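Heat shock protein, putative (Plasmodium falciparum, PDB 1Y6Z) probably acts as an ATP-dependent chaperone of the Hsp90 family that binds unfolded proteins, the chain here being its middle domain. Local coordinates at residues K146-K149 and F150-F154; D191-I194 and E195-E199; L221-L224 and K225-Y229. All coordinates share one frame; numbering follows the deposited sequence.

Contact 1: residues K146-K149 and F150-F154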
# COMPACT_ATOMS: atom_id res chain seq x y z
N LYS B 146 16.42 -0.80 -13.77
CA LYS B 146 16.26 -2.01 -12.97
C LYS B 146 14.80 -2.49 -12.95
O LYS B 146 14.55 -3.68 -12.97
CB LYS B 146 16.81 -1.84 -11.57
CG LYS B 146 18.31 -2.04 -11.50
CD LYS B 146 18.87 -1.74 -10.12
CE LYS B 146 18.59 -2.84 -9.12
NZ LYS B 146 19.35 -2.59 -7.91
N TRP B 147 13.86 -1.55 -12.92
CA TRP B 147 12.46 -1.89 -12.98
C TRP B 147 12.07 -2.57 -14.31
O TRP B 147 11.31 -3.55 -14.32
CB TRP B 147 11.57 -0.65 -12.74
CG TRP B 147 10.12 -1.01 -12.84
CD1 TRP B 147 9.23 -0.57 -13.78
CD2 TRP B 147 9.38 -1.85 -11.96
NE1 TRP B 147 7.99 -1.12 -13.56
CE2 TRP B 147 8.05 -1.92 -12.45
CE3 TRP B 147 9.72 -2.62 -10.83
CZ2 TRP B 147 7.06 -2.67 -11.85
CZ3 TRP B 147 8.73 -3.36 -10.22
CH2 TRP B 147 7.43 -3.38 -10.72
N THR B 148 12.56 -2.05 -15.44
CA THR B 148 12.23 -2.67 -16.70
C THR B 148 12.81 -4.09 -16.81
O THR B 148 12.14 -4.98 -17.28
CB THR B 148 12.64 -1.80 -17.95
OG1 THR B 148 12.03 -0.51 -17.86
CG2 THR B 148 12.19 -2.49 -19.25
N LYS B 149 14.05 -4.27 -16.34
CA LYS B 149 14.71 -5.57 -16.13
C LYS B 149 13.89 -6.53 -15.27
O LYS B 149 13.61 -7.65 -15.67
CB LYS B 149 16.03 -5.35 -15.43
CG LYS B 149 16.89 -6.56 -15.33
CD LYS B 149 18.22 -6.14 -14.75
CE LYS B 149 19.34 -6.64 -15.62
NZ LYS B 149 20.30 -7.40 -14.81
N PHE B 150 13.46 -6.04 -14.10
CA PHE B 150 12.54 -6.83 -13.28
C PHE B 150 11.31 -7.29 -14.10
O PHE B 150 10.99 -8.47 -14.12
CB PHE B 150 12.14 -6.05 -12.02
CG PHE B 150 11.09 -6.75 -11.22
CD1 PHE B 150 11.43 -7.83 -10.40
CD2 PHE B 150 9.76 -6.34 -11.31
CE1 PHE B 150 10.46 -8.50 -9.70
CE2 PHE B 150 8.77 -6.98 -10.60
CZ PHE B 150 9.10 -8.07 -9.81
N LEU B 151 10.59 -6.38 -14.76
CA LEU B 151 9.40 -6.82 -15.52
C LEU B 151 9.75 -7.74 -16.69
O LEU B 151 9.04 -8.71 -16.96
CB LEU B 151 8.54 -5.63 -15.98
CG LEU B 151 7.82 -4.82 -14.87
CD1 LEU B 151 7.10 -3.66 -15.59
CD2 LEU B 151 6.87 -5.60 -13.99
N ASN B 152 10.86 -7.44 -17.38
CA ASN B 152 11.31 -8.36 -18.48
C ASN B 152 11.55 -9.81 -18.03
O ASN B 152 11.29 -10.75 -18.78
CB ASN B 152 12.59 -7.84 -19.15
CG ASN B 152 12.36 -6.62 -20.06
OD1 ASN B 152 13.33 -5.89 -20.38
ND2 ASN B 152 11.13 -6.38 -20.45
N THR B 153 12.02 -10.00 -16.79
CA THR B 153 12.35 -11.36 -16.22
C THR B 153 11.19 -11.99 -15.44
O THR B 153 10.90 -13.19 -15.60
CB THR B 153 13.55 -11.25 -15.26
OG1 THR B 153 14.57 -10.43 -15.87
CG2 THR B 153 14.13 -12.67 -14.78
N PHE B 154 10.56 -11.17 -14.57
CA PHE B 154 9.60 -11.65 -13.60
C PHE B 154 8.17 -11.11 -13.78
O PHE B 154 7.25 -11.53 -13.10
CB PHE B 154 10.07 -11.34 -12.17
CG PHE B 154 11.38 -11.95 -11.82
CD1 PHE B 154 12.51 -11.14 -11.59
CD2 PHE B 154 11.50 -13.35 -11.68
CE1 PHE B 154 13.80 -11.69 -11.24
CE2 PHE B 154 12.79 -13.95 -11.34
CZ PHE B 154 13.95 -13.10 -11.13
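Trp147 meets both Phe150 and Leu151 one helical turn further on, within helix 145-164 of the Hsp90 middle domain. With CG anti to the backbone N (chi1 178°), the side chain sets out from CB away from the following turn, yet its indole swings back over it. Going round the ring, Trp147 CD1 only grazes Leu151 CD1, at 4.2 Å, and NE1 comes to 3.4 Å from Leu151 CD1. CE2 and CZ2 continue across the same leucine: Leu151 CG stands 3.6 Å above the indole plane, nearer the ring's border than its middle, and Leu151 CD2 is 3.6 Å from Trp147 CZ2. The far end belongs to Phe150, whose CD2 is 3.3 Å from Trp147 CZ3, while CE3 and CH2 flank that approach. The two six-membered rings are inclined by only 26° but slid apart, with centroids 5.1 Å from each other, so overlap is slight.

Beneath the side chains run regular i to i+4 bonds, Leu151 N to Trp147 O among them. Lys149 O accepts twice, from Thr153 N and, at 2.9 Å, from Thr153 OG1, whose hydroxyl sits above the carbonyl plane; chi1 of -45° turns OG1 back to this acceptor.

The indole N-H is spent on Glu177. The chemistry is therefore divided: Trp147, Phe150 and Leu151 form one apolar patch, which Trp147 (on Leu139 and Lys140) and Phe150 (on Met136 and Leu139) pack against helix 121-141, while the one polar atom of the buried indole is satisfied by a carboxylate.

Contact 2: residues D191-I194 and E195-E199; sequences DSYI and ENMKE
Tyr193 and Met197 pack one turn apart where the short helix 190-195 ends, a helix C-terminus that gives way to the loop before strand 204-208 of the parallel three-stranded sheet.

The backbone bonds show how the helix ends. Glu195 N still makes a regular i to i+4 bond to Asp191 O (2.9 Å, 162° at the hydrogen). Asn196, where the backbone first departs from helical angles, has its N shared between Ser192 O and Tyr193 O, both bonds weak and bent to little over 130°. Met197 N then turns to Ile194 O, an i to i+3 bond of 3.2 Å that is fairly straight at the hydrogen although the donor stands well above the carbonyl plane. The shift from four-residue to three-residue spacing marks the last turn tightening.

Polar side chains mostly look outward from the pair of segments. Asp191 OD2 forms a salt bridge with Lys252 and a hydrogen bond with Tyr251, Ser192 OG bonds Asp189, and Tyr193 OH reaches Asp230 O and Tyr205 N, tying the helix to its surroundings. Glu195 lays its aliphatic part against the preceding turn, CB 3.2 Å from Ser192 O. Its carboxylate comes near that of Glu42 of the second subunit, so proximity of like charge may raise its affinity for a proton.

Apolar contact between the two segments is slight. Ile194 packs on Arg127 of the second subunit and on Tyr251 and Tyr254 of its own chain, and its CG1 is a loose 4.5 Å from Met197 SD. Met197 also packs on Tyr254. With CG anti to its own carbonyl carbon (chi1 -70°), the Met197 side chain runs at a slant to that of Tyr193, and Met197 CG comes 4.0 Å from Tyr193 CE2.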
# COMPACT_ATOMS: atom_id res chain seq x y z
N ASP B 191 -2.12 2.66 -14.83
CA ASP B 191 -2.49 3.99 -14.29
C ASP B 191 -2.14 5.09 -15.30
O ASP B 191 -2.87 6.09 -15.40
CB ASP B 191 -1.78 4.24 -12.96
CG ASP B 191 -2.25 3.31 -11.85
OD1 ASP B 191 -1.45 3.11 -10.93
OD2 ASP B 191 -3.41 2.80 -11.82
N SER B 192 -1.08 4.90 -16.06
CA SER B 192 -0.69 5.85 -17.07
C SER B 192 -1.69 5.81 -18.23
O SER B 192 -2.03 6.86 -18.77
CB SER B 192 0.72 5.62 -17.59
OG SER B 192 1.69 5.78 -16.57
N TYR B 193 -2.15 4.61 -18.59
CA TYR B 193 -3.24 4.48 -19.54
C TYR B 193 -4.46 5.26 -19.05
O TYR B 193 -5.04 6.01 -19.83
CB TYR B 193 -3.62 3.02 -19.82
CG TYR B 193 -4.73 2.79 -20.85
CD1 TYR B 193 -4.46 2.23 -22.10
CD2 TYR B 193 -6.05 3.11 -20.55
CE1 TYR B 193 -5.48 1.98 -23.01
CE2 TYR B 193 -7.06 2.92 -21.48
CZ TYR B 193 -6.77 2.36 -22.70
OH TYR B 193 -7.83 2.16 -23.59
N ILE B 194 -4.87 5.02 -17.81
CA ILE B 194 -6.02 5.70 -17.23
C ILE B 194 -5.87 7.23 -17.33
O ILE B 194 -6.81 7.92 -17.73
CB ILE B 194 -6.26 5.29 -15.75
CG1 ILE B 194 -6.82 3.85 -15.70
CG2 ILE B 194 -7.23 6.30 -15.06
CD1 ILE B 194 -6.85 3.21 -14.32
N GLU B 195 -4.67 7.73 -16.98
CA GLU B 195 -4.25 9.14 -17.08
C GLU B 195 -4.48 9.74 -18.47
O GLU B 195 -4.88 10.90 -18.61
CB GLU B 195 -2.75 9.23 -16.67
CG GLU B 195 -1.83 10.13 -17.52
CD GLU B 195 -0.29 9.88 -17.32
OE1 GLU B 195 0.46 10.03 -18.31
OE2 GLU B 195 0.19 9.57 -16.20
N ASN B 196 -4.24 8.91 -19.48
CA ASN B 196 -4.28 9.33 -20.87
C ASN B 196 -5.63 9.13 -21.54
O ASN B 196 -5.75 9.36 -22.73
CB ASN B 196 -3.17 8.63 -21.66
CG ASN B 196 -1.83 9.28 -21.45
OD1 ASN B 196 -1.70 10.50 -21.62
ND2 ASN B 196 -0.82 8.47 -21.07
N MET B 197 -6.65 8.74 -20.80
CA MET B 197 -7.97 8.42 -21.37
C MET B 197 -8.65 9.69 -21.92
O MET B 197 -8.56 10.75 -21.33
CB MET B 197 -8.91 7.74 -20.36
CG MET B 197 -8.55 6.27 -19.94
SD MET B 197 -9.64 5.49 -18.76
CE MET B 197 -11.05 5.07 -19.73
N LYS B 198 -9.30 9.56 -23.05
CA LYS B 198 -10.06 10.69 -23.59
C LYS B 198 -11.28 11.04 -22.72
O LYS B 198 -11.65 10.30 -21.78
CB LYS B 198 -10.46 10.40 -25.04
CG LYS B 198 -9.30 10.17 -25.99
CD LYS B 198 -8.39 11.40 -26.08
CE LYS B 198 -7.65 11.46 -27.43
NZ LYS B 198 -6.47 10.55 -27.50
N GLU B 199 -11.91 12.16 -23.06
CA GLU B 199 -12.89 12.81 -22.20
C GLU B 199 -14.06 11.93 -21.81
O GLU B 199 -14.39 11.83 -20.60
CB GLU B 199 -13.39 14.10 -22.86
CG GLU B 199 -12.24 15.09 -23.07
CD GLU B 199 -12.51 16.45 -22.46
OE1 GLU B 199 -13.47 17.12 -22.91
OE2 GLU B 199 -11.74 16.86 -21.54

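Contact 3: residues L221-L224 and K225-Y229; sequences LEKL and KALNY
Leu221 O receives Lys225 N at 2.8 Å with the N-H nearly straight (173°), the first of three i to i+4 bonds in this helical turn. Ala226 N bonds Glu222 O and Leu227 N bonds Lys223 O, the latter more bent at 130°. The ladder then changes: Leu224 O takes a weak bond from Leu227 N. It also takes a straight one from Tyr229 N, five residues ahead, with Tyr229 N 3.1 Å from Leu224 O. Between them Asn228, with positive phi (56°), makes the reversal, and its N bonds Lys225 O weakly at 2.9 Å.

Outside the backbone, Lys225 folds its CG to 3.4 Å from Leu221 O and its CE along Leu221 CB, while its NZ goes on to Gln216 O. Lys223 and Leu227 run side by side, Lys223 CE 4.0 Å from Leu227 CD1. Leu224 and Tyr229 cross at about a right angle, Leu224 CD2 lying 3.9 Å from Tyr229 CD2, and Leu227 CB sits 3.7 Å above the middle of one face of the Tyr229 ring. Leu221 and Leu224 also press on Val231 and Val259.

The 6→1 bond (Tyr229 to Leu224), the weak 5→2 bond (Asn228 to Lys225) and the positive phi define a Schellman motif, here ending helix 222-226 before strand 231-234.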
# COMPACT_ATOMS: atom_id res chain seq x y z
N LEU B 221 -9.67 -2.76 -34.99
CA LEU B 221 -9.27 -1.55 -34.26
C LEU B 221 -9.82 -0.23 -34.83
O LEU B 221 -9.77 0.80 -34.14
CB LEU B 221 -7.75 -1.48 -34.17
CG LEU B 221 -7.14 -2.34 -33.06
CD1 LEU B 221 -5.63 -2.34 -33.20
CD2 LEU B 221 -7.59 -1.88 -31.64
N GLU B 222 -10.35 -0.26 -36.06
CA GLU B 222 -10.80 0.97 -36.74
C GLU B 222 -11.66 1.95 -35.91
O GLU B 222 -11.31 3.12 -35.83
CB GLU B 222 -11.51 0.65 -38.07
CG GLU B 222 -11.08 1.56 -39.23
CD GLU B 222 -11.42 3.04 -39.07
OE1 GLU B 222 -10.62 3.78 -38.44
OE2 GLU B 222 -12.49 3.47 -39.60
N LYS B 223 -12.76 1.47 -35.31
CA LYS B 223 -13.61 2.36 -34.50
C LYS B 223 -12.89 2.97 -33.31
O LYS B 223 -13.07 4.16 -33.00
CB LYS B 223 -14.90 1.71 -34.00
CG LYS B 223 -15.60 2.58 -32.88
CD LYS B 223 -17.04 2.17 -32.54
CE LYS B 223 -17.41 2.45 -31.06
NZ LYS B 223 -18.47 3.49 -30.80
N LEU B 224 -12.06 2.16 -32.65
CA LEU B 224 -11.26 2.68 -31.56
C LEU B 224 -10.25 3.70 -32.02
O LEU B 224 -10.13 4.74 -31.41
CB LEU B 224 -10.64 1.54 -30.72
CG LEU B 224 -11.74 0.75 -30.02
CD1 LEU B 224 -11.20 -0.55 -29.51
CD2 LEU B 224 -12.41 1.54 -28.86
N LYS B 225 -9.50 3.41 -33.10
CA LYS B 225 -8.57 4.42 -33.61
C LYS B 225 -9.31 5.68 -34.11
O LYS B 225 -8.80 6.80 -34.02
CB LYS B 225 -7.77 3.87 -34.78
CG LYS B 225 -6.95 2.59 -34.51
CD LYS B 225 -5.95 2.37 -35.64
CE LYS B 225 -6.46 1.44 -36.71
NZ LYS B 225 -5.41 0.45 -37.22
N ALA B 226 -10.53 5.49 -34.61
CA ALA B 226 -11.36 6.59 -35.09
C ALA B 226 -11.80 7.36 -33.86
O ALA B 226 -12.10 8.54 -33.95
CB ALA B 226 -12.55 6.03 -35.85
N LEU B 227 -11.82 6.71 -32.69
CA LEU B 227 -12.04 7.48 -31.45
C LEU B 227 -10.75 8.04 -30.81
O LEU B 227 -10.83 8.78 -29.82
CB LEU B 227 -12.86 6.67 -30.43
CG LEU B 227 -14.37 6.69 -30.72
CD1 LEU B 227 -15.15 5.53 -30.05
CD2 LEU B 227 -14.97 8.01 -30.35
N ASN B 228 -9.59 7.74 -31.42
CA ASN B 228 -8.28 8.09 -30.87
C ASN B 228 -8.09 7.53 -29.45
O ASN B 228 -7.48 8.18 -28.58
CB ASN B 228 -8.09 9.60 -30.86
CG ASN B 228 -7.99 10.18 -32.28
OD1 ASN B 228 -7.00 9.95 -32.98
ND2 ASN B 228 -9.04 10.89 -32.71
N TYR B 229 -8.67 6.38 -29.20
CA TYR B 229 -8.49 5.72 -27.89
C TYR B 229 -7.21 4.89 -27.94
O TYR B 229 -6.87 4.33 -29.01
CB TYR B 229 -9.70 4.85 -27.53
CG TYR B 229 -10.97 5.60 -27.17
CD1 TYR B 229 -11.00 7.00 -27.07
CD2 TYR B 229 -12.16 4.89 -26.95
CE1 TYR B 229 -12.17 7.68 -26.75
CE2 TYR B 229 -13.36 5.57 -26.60
CZ TYR B 229 -13.35 6.96 -26.51
OH TYR B 229 -14.51 7.63 -26.18

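Contacts 1, 2 and 3 follow one another along the chain without interleaving, and each is local to a helix or its end: 145-164, 190-195 and 222-226. Contacts 2 and 3 both pack against the parallel three-stranded sheet, contact 2 through Tyr193 bonded to Tyr205, contact 3 through Leu221, Leu224 and Tyr229. Their centres are about 15 Å apart, and the segments that leave the two helices meet: Lys198 NZ lies 2.8 Å from Asn228 O, a probable hydrogen bond, and Lys198 CB packs on Tyr229 CE1. Contact 1, in the helical part next to the five-stranded sheet, lies apart, its nearest atoms about 10 Å from contact 2 and about 21 Å from contact 3, with no touch.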